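Local structure of 5-carboxymethyl-2-hydroxymuconate semialdehyde dehydrogenase (Thermus thermophilus, 2D4E) at residues His29-Glu34 with Val221-Gln226; Pro37-Glu42 with Gly62-Asp67; Tyr156-Val161 with Leu498-Leu503; Ser276-Phe281 with Tyr440-Asp445; Ser308-Val313 with Val416-Lys421. The protein probably catalyses the NAD-dependent oxidation of 5-carboxymethyl-2-hydroxymuconate semialdehyde to the corresponding acid, as a tetrameric member of the aldehyde dehydrogenase family. All blocks are in the same frame, centred on the assembly; numbering follows the deposited sequence.

How the contacts relate
Contacts 1, 3, 4 and 5 are buried strand pairs. Contact 2 is partly exposed and held mainly by charged and polar groups. Contacts 1 and 2 adjoin at the edge of the sheet of the NAD-binding region; helix 63-80, whose start forms one side of contact 2, also packs on contact 1. Contacts 4 and 5 lie on the opposite side of the chain's centre. They are two parallel pairs of one mixed sheet, joined because strands 310-314 and 277-280 are neighbours, and their chemistry is backbone ladder plus apolar and aromatic packing. Contact 3 is an antiparallel strand pair in an arm whose sheet runs on into a second subunit. Its residues are buried, yet several of their polar ends go to that subunit.

Contact 1 of 5, residues His29-Glu34 with Val221-Gln226; sequences HFIAGE and VFNLVQ
Phe30 and Leu224 form a single antiparallel hydrogen-bonded pair, the tight part of this contact. Leu224 N binds Phe30 O at 2.7 Å, in the carbonyl plane and on a lone pair. Phe30 N returns a bond to Leu224 O. Phe30 CB and Leu224 CB touch at 4.0 Å. Phe30 CG stands anti to the backbone N (chi1 -170°), and the ring edge meets Phe222 O, 3.3 Å from Phe30 CD2. His29 ND1 accepts from Gln226 N at 2.9 Å, with the donor close to the ring plane. Its NE2 bonds Ser38 OG, so the imidazole is held at two points. The far end is looser. A type I' turn from Ile31 to Glu34 carries exposed Ala32 and partly exposed Gly33 away from the strand pair. Asn223 OD1 still takes Ala32 N at 3.1 Å, nearly along the C=O axis. Asn223 ND2 bonds Gly220 O and Val193 O, which holds the amide. A water accepts from Gly33 N at 2.7 Å. Strand 222-224 is an outer strand of the parallel sheet that in this family belongs to the NAD-binding domain, and strand 29-31 pairs with it. Helix 203-214 packs on Phe30 and Leu224; helix 63-80 packs on His29, Asn223 and Val225.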
# COMPACT_ATOMS: atom_id res chain seq x y z
N HIS C 29 28.55 -12.42 -29.14
CA HIS C 29 27.29 -11.76 -28.84
C HIS C 29 26.24 -12.85 -28.86
O HIS C 29 26.48 -13.95 -29.37
CB HIS C 29 26.91 -10.76 -29.94
CG HIS C 29 28.00 -9.82 -30.34
ND1 HIS C 29 28.57 -8.92 -29.47
CD2 HIS C 29 28.61 -9.62 -31.53
CE1 HIS C 29 29.48 -8.20 -30.10
NE2 HIS C 29 29.53 -8.61 -31.36
N PHE C 30 25.08 -12.56 -28.29
CA PHE C 30 23.97 -13.50 -28.33
C PHE C 30 22.83 -12.65 -28.88
O PHE C 30 22.30 -11.77 -28.20
CB PHE C 30 23.60 -14.02 -26.95
CG PHE C 30 22.63 -15.16 -27.00
CD1 PHE C 30 23.06 -16.44 -27.34
CD2 PHE C 30 21.27 -14.95 -26.79
CE1 PHE C 30 22.15 -17.49 -27.48
CE2 PHE C 30 20.35 -15.99 -26.91
CZ PHE C 30 20.79 -17.27 -27.26
N ILE C 31 22.47 -12.92 -30.13
CA ILE C 31 21.42 -12.17 -30.80
C ILE C 31 20.38 -13.08 -31.43
O ILE C 31 20.72 -14.08 -32.06
CB ILE C 31 22.05 -11.26 -31.88
CG1 ILE C 31 23.07 -10.32 -31.22
CG2 ILE C 31 20.97 -10.48 -32.62
CD1 ILE C 31 23.89 -9.51 -32.18
N ALA C 32 19.12 -12.72 -31.25
CA ALA C 32 18.02 -13.50 -31.81
C ALA C 32 18.19 -15.00 -31.57
O ALA C 32 18.01 -15.81 -32.48
CB ALA C 32 17.89 -13.21 -33.31
N GLY C 33 18.56 -15.37 -30.34
CA GLY C 33 18.71 -16.77 -30.00
C GLY C 33 19.96 -17.54 -30.42
O GLY C 33 19.97 -18.77 -30.33
N GLU C 34 21.01 -16.85 -30.85
CA GLU C 34 22.24 -17.52 -31.27
C GLU C 34 23.49 -16.73 -30.93
O GLU C 34 23.46 -15.49 -30.87
CB GLU C 34 22.24 -17.73 -32.79
CG GLU C 34 21.18 -18.68 -33.33
CD GLU C 34 21.31 -18.88 -34.84
OE1 GLU C 34 20.47 -19.62 -35.41
OE2 GLU C 34 22.24 -18.30 -35.44
N VAL C 221 14.27 -12.82 -26.44
CA VAL C 221 13.95 -12.30 -25.12
C VAL C 221 15.18 -11.71 -24.45
O VAL C 221 15.10 -10.64 -23.84
CB VAL C 221 13.32 -13.40 -24.24
CG1 VAL C 221 13.13 -12.89 -22.81
CG2 VAL C 221 11.97 -13.81 -24.83
N PHE C 222 16.31 -12.40 -24.55
CA PHE C 222 17.56 -11.89 -23.98
C PHE C 222 18.66 -11.84 -25.03
O PHE C 222 18.99 -12.85 -25.66
CB PHE C 222 18.02 -12.75 -22.79
CG PHE C 222 19.36 -12.34 -22.24
CD1 PHE C 222 20.53 -12.93 -22.71
CD2 PHE C 222 19.46 -11.33 -21.28
CE1 PHE C 222 21.78 -12.52 -22.24
CE2 PHE C 222 20.70 -10.91 -20.81
CZ PHE C 222 21.87 -11.50 -21.29
N ASN C 223 19.24 -10.66 -25.21
CA ASN C 223 20.30 -10.45 -26.19
C ASN C 223 21.52 -9.83 -25.55
O ASN C 223 21.41 -9.06 -24.59
CB ASN C 223 19.80 -9.54 -27.31
CG ASN C 223 18.53 -10.05 -27.93
OD1 ASN C 223 18.55 -10.79 -28.91
ND2 ASN C 223 17.40 -9.67 -27.34
N LEU C 224 22.68 -10.15 -26.10
CA LEU C 224 23.94 -9.64 -25.59
C LEU C 224 24.82 -9.09 -26.70
O LEU C 224 24.98 -9.72 -27.75
CB LEU C 224 24.69 -10.76 -24.87
CG LEU C 224 26.19 -10.56 -24.68
CD1 LEU C 224 26.44 -9.39 -23.74
CD2 LEU C 224 26.81 -11.84 -24.14
N VAL C 225 25.37 -7.91 -26.47
CA VAL C 225 26.27 -7.29 -27.43
C VAL C 225 27.51 -6.82 -26.68
O VAL C 225 27.43 -5.93 -25.83
CB VAL C 225 25.62 -6.09 -28.14
CG1 VAL C 225 26.60 -5.51 -29.16
CG2 VAL C 225 24.34 -6.51 -28.84
N GLN C 226 28.65 -7.43 -26.98
CA GLN C 226 29.91 -7.06 -26.35
C GLN C 226 30.49 -5.87 -27.10
O GLN C 226 30.25 -5.70 -28.30
CB GLN C 226 30.90 -8.23 -26.42
CG GLN C 226 30.45 -9.48 -25.71
CD GLN C 226 30.69 -9.42 -24.21
OE1 GLN C 226 30.98 -8.36 -23.66
NE2 GLN C 226 30.55 -10.56 -23.54
O HOH W 1 17.93 -13.61 -28.35

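Contact 2 of 5, residues Pro37-Glu42 with Gly62-Asp67; sequences PSESGE and GEREVD
Glu65 OE1 is gripped from two directions. Glu39 N donates to it at 2.7 Å, nearly in line with the C-O bond. A water also donates to Glu65 OE1, at 2.7 Å, and itself accepts from Ser40 N at 3.0 Å. Glu65 OE1 also packs against the backbone of the 37-42 loop, 3.2 Å from Ser38 CA. The other carboxylate oxygen, Glu65 OE2, accepts from Gly62 N at 2.7 Å. That donor arrives on the anti side and 32° out of the carboxylate plane. Gly62 is the N-cap of helix 63-80, and the Glu65 carboxylate takes its N-H from three residues on. The Glu65 chain bends at chi2 (72°), which turns the carboxylate back to the start of its own helix. Three bonds thus fix its rotation. Glu39 sends its own carboxylate to Arg64, crossing that side chain at about a right angle. The salt bridge runs from Glu39 OE2 to Arg64 NH1 at 3.2 Å, with the two flat groups turned 43° apart. Both residues are exposed, and screening by water may weaken the pair. A type I turn from Ser38 to Gly41 shapes the loop, which links strands 34-36 and 43-48. On the helix side, Glu65 and Val66 touch Val225, and Val66 packs on helix 229-238.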
# COMPACT_ATOMS: atom_id res chain seq x y z
N PRO C 37 29.46 -13.58 -33.94
CA PRO C 37 30.55 -12.61 -33.86
C PRO C 37 30.06 -11.32 -34.47
O PRO C 37 28.92 -11.25 -34.94
CB PRO C 37 31.63 -13.26 -34.72
CG PRO C 37 30.80 -13.81 -35.85
CD PRO C 37 29.64 -14.47 -35.10
N SER C 38 30.89 -10.29 -34.47
CA SER C 38 30.51 -9.03 -35.09
C SER C 38 30.62 -9.28 -36.59
O SER C 38 31.39 -10.15 -37.02
CB SER C 38 31.46 -7.92 -34.66
OG SER C 38 31.47 -7.79 -33.26
N GLU C 39 29.86 -8.55 -37.39
CA GLU C 39 29.91 -8.74 -38.84
C GLU C 39 31.30 -8.41 -39.38
O GLU C 39 31.73 -8.98 -40.38
CB GLU C 39 28.85 -7.87 -39.53
CG GLU C 39 27.42 -8.24 -39.14
CD GLU C 39 26.37 -7.39 -39.84
OE1 GLU C 39 25.19 -7.48 -39.45
OE2 GLU C 39 26.72 -6.65 -40.78
N SER C 40 32.01 -7.51 -38.70
CA SER C 40 33.35 -7.11 -39.12
C SER C 40 34.39 -8.16 -38.73
O SER C 40 35.53 -8.12 -39.21
CB SER C 40 33.72 -5.77 -38.48
OG SER C 40 33.99 -5.92 -37.10
N GLY C 41 34.01 -9.09 -37.86
CA GLY C 41 34.93 -10.12 -37.41
C GLY C 41 35.90 -9.61 -36.36
O GLY C 41 36.68 -10.37 -35.79
N GLU C 42 35.83 -8.32 -36.08
CA GLU C 42 36.71 -7.69 -35.10
C GLU C 42 36.45 -8.15 -33.67
O GLU C 42 35.33 -8.51 -33.29
CB GLU C 42 36.56 -6.17 -35.16
CG GLU C 42 37.23 -5.53 -36.37
CD GLU C 42 37.11 -4.02 -36.36
OE1 GLU C 42 37.35 -3.40 -35.30
OE2 GLU C 42 36.78 -3.44 -37.42
N GLY C 62 29.13 -3.27 -32.71
CA GLY C 62 28.90 -1.89 -33.11
C GLY C 62 27.44 -1.65 -33.43
O GLY C 62 26.58 -2.45 -33.05
N GLU C 63 27.16 -0.56 -34.15
CA GLU C 63 25.79 -0.20 -34.53
C GLU C 63 25.00 -1.33 -35.14
O GLU C 63 23.82 -1.49 -34.86
CB GLU C 63 25.81 0.96 -35.52
CG GLU C 63 26.47 2.23 -35.01
CD GLU C 63 26.42 3.36 -36.02
OE1 GLU C 63 27.00 4.43 -35.75
OE2 GLU C 63 25.80 3.18 -37.09
N ARG C 64 25.65 -2.11 -36.00
CA ARG C 64 24.99 -3.22 -36.68
C ARG C 64 24.56 -4.35 -35.75
O ARG C 64 23.47 -4.90 -35.88
CB ARG C 64 25.89 -3.78 -37.78
CG ARG C 64 25.77 -3.05 -39.10
CD ARG C 64 26.69 -3.64 -40.15
NE ARG C 64 26.24 -3.29 -41.49
CZ ARG C 64 25.12 -3.75 -42.05
NH1 ARG C 64 24.34 -4.59 -41.39
NH2 ARG C 64 24.80 -3.37 -43.28
N GLU C 65 25.44 -4.72 -34.82
CA GLU C 65 25.10 -5.79 -33.89
C GLU C 65 24.01 -5.28 -32.94
O GLU C 65 23.07 -6.01 -32.61
CB GLU C 65 26.35 -6.23 -33.12
CG GLU C 65 27.39 -6.97 -33.99
CD GLU C 65 28.13 -6.06 -34.97
OE1 GLU C 65 28.60 -6.58 -36.00
OE2 GLU C 65 28.25 -4.84 -34.70
N VAL C 66 24.13 -4.02 -32.54
CA VAL C 66 23.14 -3.43 -31.65
C VAL C 66 21.78 -3.37 -32.35
O VAL C 66 20.75 -3.68 -31.75
CB VAL C 66 23.56 -2.02 -31.20
CG1 VAL C 66 22.41 -1.31 -30.47
CG2 VAL C 66 24.77 -2.12 -30.28
N ASP C 67 21.78 -2.99 -33.62
CA ASP C 67 20.53 -2.90 -34.38
C ASP C 67 19.83 -4.26 -34.43
O ASP C 67 18.62 -4.36 -34.20
CB ASP C 67 20.80 -2.37 -35.79
CG ASP C 67 19.53 -2.21 -36.61
OD1 ASP C 67 18.58 -1.55 -36.13
OD2 ASP C 67 19.47 -2.73 -37.73
O HOH W 2 30.50 -5.24 -37.46

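Contact 3 of 5, residues Tyr156-Val161 with Leu498-Leu503; sequences YYTVRV and LKTIAL
The ring of Tyr157 lies with one face against Ile501. Ile501 CB sits 3.8 Å from the ring centroid and 16° off the normal, a CH-pi contact. The two Ile501 branches spread over the outer half of the ring: Ile501 CG2 comes to Tyr157 CE2 at 3.5 Å and Ile501 CD1 to Tyr157 CE1 at 3.4 Å. The ring reaches this position because CG stands between the backbone N and the carbonyl carbon (chi1 70°). Leu503 CD2 adds a contact at the ring edge. Tyr156, on the other face of the ribbon, meets Ala502 obliquely, with Tyr156 CD2 3.4 Å from Ala502 CB. Arg160 and Leu498 lie side by side, and Leu498 CD2 covers the centre of the guanidinium face. Thr158 and Thr500 also run alongside each other. Four backbone bonds join Tyr157 to Ile501 and Val159 to Lys499. The Arg160 tip is held by a salt bridge to Asp493 and a bond to Thr496. Lys499 NZ bonds Leu456 O, Thr500 OG1 bonds Pro474 O and Tyr156 OH bonds Val468 O, all of the second subunit. Backbone bonds and apolar packing thus join the strands, while several polar ends bind the second subunit, consistent with the oligomerization arm of aldehyde dehydrogenases.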
# COMPACT_ATOMS: atom_id res chain seq x y z
N TYR C 156 -12.85 3.66 -10.89
CA TYR C 156 -11.57 3.91 -11.52
C TYR C 156 -10.68 2.83 -10.91
O TYR C 156 -10.74 2.58 -9.71
CB TYR C 156 -10.97 5.27 -11.13
CG TYR C 156 -11.69 6.48 -11.66
CD1 TYR C 156 -12.86 6.94 -11.04
CD2 TYR C 156 -11.19 7.19 -12.75
CE1 TYR C 156 -13.51 8.09 -11.50
CE2 TYR C 156 -11.83 8.33 -13.22
CZ TYR C 156 -12.99 8.78 -12.59
OH TYR C 156 -13.63 9.91 -13.05
N TYR C 157 -9.88 2.18 -11.74
CA TYR C 157 -8.98 1.18 -11.23
C TYR C 157 -7.69 1.32 -12.01
O TYR C 157 -7.70 1.80 -13.14
CB TYR C 157 -9.59 -0.23 -11.32
CG TYR C 157 -9.73 -0.82 -12.71
CD1 TYR C 157 -8.68 -1.50 -13.32
CD2 TYR C 157 -10.95 -0.74 -13.40
CE1 TYR C 157 -8.83 -2.10 -14.57
CE2 TYR C 157 -11.11 -1.34 -14.65
CZ TYR C 157 -10.04 -2.02 -15.23
OH TYR C 157 -10.19 -2.62 -16.45
N THR C 158 -6.59 0.93 -11.40
CA THR C 158 -5.30 1.04 -12.05
C THR C 158 -4.60 -0.30 -12.15
O THR C 158 -4.75 -1.16 -11.28
CB THR C 158 -4.38 2.01 -11.29
OG1 THR C 158 -4.25 1.56 -9.94
CG2 THR C 158 -4.97 3.42 -11.29
N VAL C 159 -3.84 -0.47 -13.22
CA VAL C 159 -3.07 -1.68 -13.44
C VAL C 159 -1.72 -1.25 -14.01
O VAL C 159 -1.54 -0.09 -14.38
CB VAL C 159 -3.77 -2.64 -14.45
CG1 VAL C 159 -5.13 -3.04 -13.91
CG2 VAL C 159 -3.91 -1.96 -15.81
N ARG C 160 -0.78 -2.18 -14.06
CA ARG C 160 0.54 -1.91 -14.60
C ARG C 160 0.79 -2.88 -15.75
O ARG C 160 0.36 -4.04 -15.69
CB ARG C 160 1.63 -2.11 -13.54
CG ARG C 160 1.63 -1.11 -12.40
CD ARG C 160 2.63 -1.54 -11.33
NE ARG C 160 2.90 -0.47 -10.37
CZ ARG C 160 3.56 0.65 -10.67
NH1 ARG C 160 4.04 0.86 -11.89
NH2 ARG C 160 3.75 1.56 -9.73
N VAL C 161 1.48 -2.42 -16.79
CA VAL C 161 1.81 -3.25 -17.94
C VAL C 161 3.29 -3.11 -18.27
O VAL C 161 3.91 -2.08 -17.99
CB VAL C 161 0.96 -2.85 -19.19
CG1 VAL C 161 -0.53 -3.02 -18.88
CG2 VAL C 161 1.26 -1.41 -19.60
N LEU C 498 1.94 2.62 -15.52
CA LEU C 498 0.67 2.68 -14.80
C LEU C 498 -0.42 3.05 -15.80
O LEU C 498 -0.17 3.76 -16.77
CB LEU C 498 0.73 3.73 -13.68
CG LEU C 498 1.36 3.30 -12.35
CD1 LEU C 498 1.70 4.54 -11.52
CD2 LEU C 498 0.41 2.38 -11.60
N LYS C 499 -1.62 2.56 -15.55
CA LYS C 499 -2.75 2.86 -16.41
C LYS C 499 -3.99 3.05 -15.57
O LYS C 499 -4.30 2.22 -14.71
CB LYS C 499 -2.97 1.71 -17.41
CG LYS C 499 -4.08 1.99 -18.42
CD LYS C 499 -4.32 0.81 -19.37
CE LYS C 499 -3.12 0.56 -20.27
NZ LYS C 499 -3.42 -0.48 -21.28
N THR C 500 -4.68 4.17 -15.79
CA THR C 500 -5.91 4.45 -15.05
C THR C 500 -7.09 4.16 -15.96
O THR C 500 -7.21 4.73 -17.04
CB THR C 500 -5.96 5.92 -14.57
OG1 THR C 500 -4.92 6.15 -13.61
CG2 THR C 500 -7.31 6.21 -13.91
N ILE C 501 -7.95 3.24 -15.54
CA ILE C 501 -9.12 2.87 -16.32
C ILE C 501 -10.38 3.33 -15.59
O ILE C 501 -10.56 3.07 -14.40
CB ILE C 501 -9.17 1.35 -16.55
CG1 ILE C 501 -7.94 0.92 -17.35
CG2 ILE C 501 -10.46 0.96 -17.27
CD1 ILE C 501 -7.71 -0.56 -17.41
N ALA C 502 -11.24 4.03 -16.32
CA ALA C 502 -12.47 4.56 -15.76
C ALA C 502 -13.72 4.10 -16.51
O ALA C 502 -13.70 3.91 -17.73
CB ALA C 502 -12.42 6.09 -15.74
N LEU C 503 -14.80 3.91 -15.76
CA LEU C 503 -16.07 3.52 -16.34
C LEU C 503 -17.18 3.96 -15.40
O LEU C 503 -17.07 3.79 -14.18
CB LEU C 503 -16.16 2.01 -16.54
CG LEU C 503 -15.93 1.17 -15.28
CD1 LEU C 503 -16.49 -0.22 -15.47
CD2 LEU C 503 -14.44 1.12 -15.00

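Contact 4 of 5, residues Ser276-Phe281 with Tyr440-Asp445; sequences SPALVF and YVFTRD
Tyr440 N donates to Pro277 O, the first rung of a parallel ladder. Leu279 N then binds Tyr440 O at 2.7 Å, Phe442 N binds Leu279 O, and Phe281 N binds Phe442 O. Each donor lies close to the line of the carbonyl it meets. Three aromatic rings follow the same pattern. Their CG atoms sit beside the backbone N, as in Phe442 (chi1 -60°), so each ring edge comes to the carbonyl that its own N-H uses. Tyr440 CD1 is 3.5 Å from Pro277 O, and Phe442 CD1 is 3.6 Å from Leu279 O. The Phe281 ring edge reaches Phe442 O likewise, and Phe281 CD2 lies 3.8 Å from Thr443 CB. Val280 CG2 packs obliquely on the Phe442 ring at 4.1 Å from its CD1. These strands, 277-280 and 438-442, are neighbours in the mixed sheet that corresponds to the catalytic domain of aldehyde dehydrogenases. The side chain of Ser276 is about 8 Å from the bound NAD. Further out, Tyr440 OH bonds Thr306 O and Asn467 ND2, which pins that ring's far end. Thr443 OG1 bonds Asp283 and Arg448. Helix 286-298 backs Tyr440 and Phe442. Helix 446-455 and the ring of Phe420 flank Phe281, and Asp445 is the N-cap of that helix.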
# COMPACT_ATOMS: atom_id res chain seq x y z
N SER C 276 30.39 7.93 -0.43
CA SER C 276 29.68 7.69 0.82
C SER C 276 30.53 7.88 2.07
O SER C 276 31.65 7.40 2.16
CB SER C 276 29.08 6.29 0.79
OG SER C 276 28.32 6.10 -0.39
N PRO C 277 29.99 8.60 3.06
CA PRO C 277 30.73 8.83 4.30
C PRO C 277 30.38 7.89 5.44
O PRO C 277 29.28 7.33 5.50
CB PRO C 277 30.37 10.27 4.64
CG PRO C 277 28.88 10.28 4.31
CD PRO C 277 28.81 9.50 2.98
N ALA C 278 31.34 7.70 6.34
CA ALA C 278 31.14 6.90 7.54
C ALA C 278 31.40 7.88 8.68
O ALA C 278 32.48 8.46 8.75
CB ALA C 278 32.13 5.74 7.60
N LEU C 279 30.41 8.10 9.54
CA LEU C 279 30.58 9.02 10.67
C LEU C 279 30.71 8.22 11.96
O LEU C 279 29.80 7.48 12.33
CB LEU C 279 29.40 9.99 10.81
CG LEU C 279 28.54 10.47 9.65
CD1 LEU C 279 27.76 11.69 10.13
CD2 LEU C 279 29.36 10.81 8.43
N VAL C 280 31.83 8.38 12.64
CA VAL C 280 32.05 7.66 13.89
C VAL C 280 32.07 8.62 15.05
O VAL C 280 32.93 9.51 15.12
CB VAL C 280 33.37 6.88 13.85
CG1 VAL C 280 33.54 6.10 15.15
CG2 VAL C 280 33.38 5.93 12.65
N PHE C 281 31.12 8.45 15.97
CA PHE C 281 31.03 9.29 17.15
C PHE C 281 31.73 8.63 18.34
O PHE C 281 31.80 7.40 18.43
CB PHE C 281 29.57 9.57 17.49
CG PHE C 281 28.91 10.54 16.54
CD1 PHE C 281 28.92 11.90 16.81
CD2 PHE C 281 28.32 10.08 15.37
CE1 PHE C 281 28.34 12.81 15.92
CE2 PHE C 281 27.73 10.97 14.47
CZ PHE C 281 27.74 12.34 14.75
N TYR C 440 27.02 5.90 6.48
CA TYR C 440 27.12 4.99 7.62
C TYR C 440 27.30 5.79 8.91
O TYR C 440 28.20 6.64 9.01
CB TYR C 440 28.29 4.03 7.43
CG TYR C 440 28.25 3.30 6.10
CD1 TYR C 440 28.67 3.93 4.92
CD2 TYR C 440 27.75 2.00 6.01
CE1 TYR C 440 28.59 3.29 3.69
CE2 TYR C 440 27.66 1.34 4.78
CZ TYR C 440 28.08 1.99 3.63
OH TYR C 440 27.99 1.35 2.41
N VAL C 441 26.46 5.52 9.90
CA VAL C 441 26.53 6.25 11.15
C VAL C 441 26.78 5.33 12.33
O VAL C 441 26.05 4.36 12.55
CB VAL C 441 25.23 7.02 11.40
CG1 VAL C 441 25.38 7.90 12.64
CG2 VAL C 441 24.87 7.84 10.17
N PHE C 442 27.82 5.64 13.09
CA PHE C 442 28.18 4.86 14.26
C PHE C 442 28.07 5.72 15.52
O PHE C 442 28.90 6.59 15.77
CB PHE C 442 29.58 4.28 14.09
CG PHE C 442 29.73 3.39 12.89
CD1 PHE C 442 30.01 3.92 11.64
CD2 PHE C 442 29.53 2.01 13.01
CE1 PHE C 442 30.10 3.09 10.51
CE2 PHE C 442 29.61 1.17 11.89
CZ PHE C 442 29.90 1.71 10.64
N THR C 443 27.03 5.45 16.29
CA THR C 443 26.76 6.16 17.54
C THR C 443 25.74 5.30 18.28
O THR C 443 24.94 4.61 17.65
CB THR C 443 26.14 7.55 17.27
OG1 THR C 443 26.06 8.28 18.50
CG2 THR C 443 24.73 7.42 16.66
N ARG C 444 25.77 5.33 19.61
CA ARG C 444 24.83 4.54 20.39
C ARG C 444 23.59 5.36 20.75
O ARG C 444 22.57 4.80 21.16
CB ARG C 444 25.48 4.02 21.67
CG ARG C 444 26.44 2.85 21.51
CD ARG C 444 26.71 2.24 22.89
NE ARG C 444 27.59 1.07 22.89
CZ ARG C 444 28.91 1.12 22.99
NH1 ARG C 444 29.53 2.28 23.09
NH2 ARG C 444 29.62 -0.01 23.02
N ASP C 445 23.68 6.68 20.61
CA ASP C 445 22.56 7.55 20.96
C ASP C 445 21.37 7.43 20.01
O ASP C 445 21.48 7.74 18.82
CB ASP C 445 23.03 9.00 21.04
CG ASP C 445 21.97 9.91 21.64
OD1 ASP C 445 21.20 10.53 20.88
OD2 ASP C 445 21.92 10.00 22.88

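Contact 5 of 5, residues Ser308-Val313 with Val416-Lys421; sequences SSRLLV and VAIPFK
Two parallel strands of the mixed sheet, 310-314 and 414-420, meet here, in what corresponds to the catalytic domain of aldehyde dehydrogenases. Val416 N donates to Ser309 O, Leu311 N to Val416 O, and Ile418 N to Leu311 O at 2.7 Å. Val313 N to Ile418 O follows. All four donors are tilted by about 22-27° from the carbonyl plane. Arg310 and Val416 lie side by side, with Arg310 CG 3.7 Å from Val416 CG1. Val416 CG1 stands between its backbone N and carbonyl carbon (chi1 60°), which also brings it 3.3 Å from Ser309 O. Beyond CG the Arg310 chain bends away to bury its charge among oxygens: NH1 bonds Asn401 OD1 and Lys429 O, NH2 bonds Ala430 O and Lys275 O. Leu312 runs alongside Ile418, its CD2 3.6 Å from Ile418 CB. Helix 423-431 covers Leu312 and Phe420, and helix 315-331 touches Leu311, Val313 and Pro419. At the Phe420 end the last bond is longer and less well directed. Phe420 N meets Val313 O at 3.2 Å from above the carbonyl plane, not on a lone pair. The Phe420 ring lays one face over Val313 C and packs on Leu312 CB. Its edge ends at Leu312 O, 3.3 Å from Phe420 CE2.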
# COMPACT_ATOMS: atom_id res chain seq x y z
N SER C 308 32.79 3.33 1.82
CA SER C 308 32.85 4.52 2.67
C SER C 308 34.25 5.12 2.51
O SER C 308 35.13 4.93 3.35
CB SER C 308 32.59 4.13 4.14
OG SER C 308 33.35 3.00 4.53
N SER C 309 34.44 5.83 1.40
CA SER C 309 35.72 6.44 1.07
C SER C 309 36.07 7.67 1.91
O SER C 309 37.20 8.16 1.88
CB SER C 309 35.75 6.79 -0.42
OG SER C 309 34.55 7.44 -0.80
N ARG C 310 35.09 8.17 2.65
CA ARG C 310 35.33 9.30 3.54
C ARG C 310 35.00 8.85 4.95
O ARG C 310 33.91 8.34 5.20
CB ARG C 310 34.46 10.51 3.16
CG ARG C 310 34.96 11.32 1.98
CD ARG C 310 34.08 12.55 1.80
NE ARG C 310 32.67 12.19 1.57
CZ ARG C 310 31.63 12.91 1.97
NH1 ARG C 310 31.82 14.05 2.63
NH2 ARG C 310 30.40 12.51 1.70
N LEU C 311 35.95 9.01 5.85
CA LEU C 311 35.77 8.62 7.24
C LEU C 311 35.75 9.87 8.12
O LEU C 311 36.78 10.52 8.31
CB LEU C 311 36.91 7.70 7.68
CG LEU C 311 36.96 7.36 9.17
CD1 LEU C 311 35.65 6.69 9.58
CD2 LEU C 311 38.15 6.46 9.47
N LEU C 312 34.58 10.21 8.65
CA LEU C 312 34.44 11.38 9.51
C LEU C 312 34.46 10.90 10.96
O LEU C 312 33.59 10.15 11.38
CB LEU C 312 33.12 12.10 9.21
CG LEU C 312 33.14 12.90 7.90
CD1 LEU C 312 31.72 13.15 7.39
CD2 LEU C 312 33.86 14.21 8.15
N VAL C 313 35.46 11.35 11.71
CA VAL C 313 35.61 10.94 13.09
C VAL C 313 35.60 12.13 14.05
O VAL C 313 36.28 13.12 13.82
CB VAL C 313 36.93 10.15 13.28
CG1 VAL C 313 37.02 9.61 14.70
CG2 VAL C 313 37.00 9.01 12.26
N VAL C 416 40.06 8.58 3.05
CA VAL C 416 40.43 9.89 3.54
C VAL C 416 39.67 10.13 4.84
O VAL C 416 38.44 10.11 4.86
CB VAL C 416 40.12 11.02 2.50
CG1 VAL C 416 38.63 11.07 2.19
CG2 VAL C 416 40.58 12.36 3.06
N ALA C 417 40.42 10.32 5.92
CA ALA C 417 39.85 10.56 7.25
C ALA C 417 39.74 12.07 7.50
O ALA C 417 40.70 12.81 7.29
CB ALA C 417 40.74 9.91 8.31
N ILE C 418 38.58 12.50 7.96
CA ILE C 418 38.31 13.92 8.21
C ILE C 418 37.66 14.10 9.58
O ILE C 418 36.70 13.41 9.91
CB ILE C 418 37.35 14.46 7.14
CG1 ILE C 418 37.88 14.11 5.75
CG2 ILE C 418 37.18 15.96 7.28
CD1 ILE C 418 36.85 14.20 4.64
N PRO C 419 38.19 15.03 10.39
CA PRO C 419 37.64 15.29 11.73
C PRO C 419 36.41 16.19 11.76
O PRO C 419 36.17 16.96 10.83
CB PRO C 419 38.82 15.94 12.45
CG PRO C 419 39.43 16.77 11.36
CD PRO C 419 39.43 15.80 10.18
N PHE C 420 35.63 16.07 12.82
CA PHE C 420 34.47 16.93 13.00
C PHE C 420 34.37 17.19 14.50
O PHE C 420 34.70 16.32 15.31
CB PHE C 420 33.18 16.32 12.41
CG PHE C 420 32.69 15.08 13.10
CD1 PHE C 420 32.02 15.15 14.32
CD2 PHE C 420 32.84 13.83 12.49
CE1 PHE C 420 31.50 14.01 14.92
CE2 PHE C 420 32.33 12.68 13.08
CZ PHE C 420 31.65 12.77 14.31
N LYS C 421 33.95 18.40 14.87
CA LYS C 421 33.86 18.76 16.28
C LYS C 421 32.52 18.44 16.92
O LYS C 421 32.45 18.29 18.14
CB LYS C 421 34.19 20.24 16.47
CG LYS C 421 33.10 21.20 16.03
CD LYS C 421 33.52 22.64 16.23
CE LYS C 421 32.32 23.59 16.19
NZ LYS C 421 31.58 23.50 14.91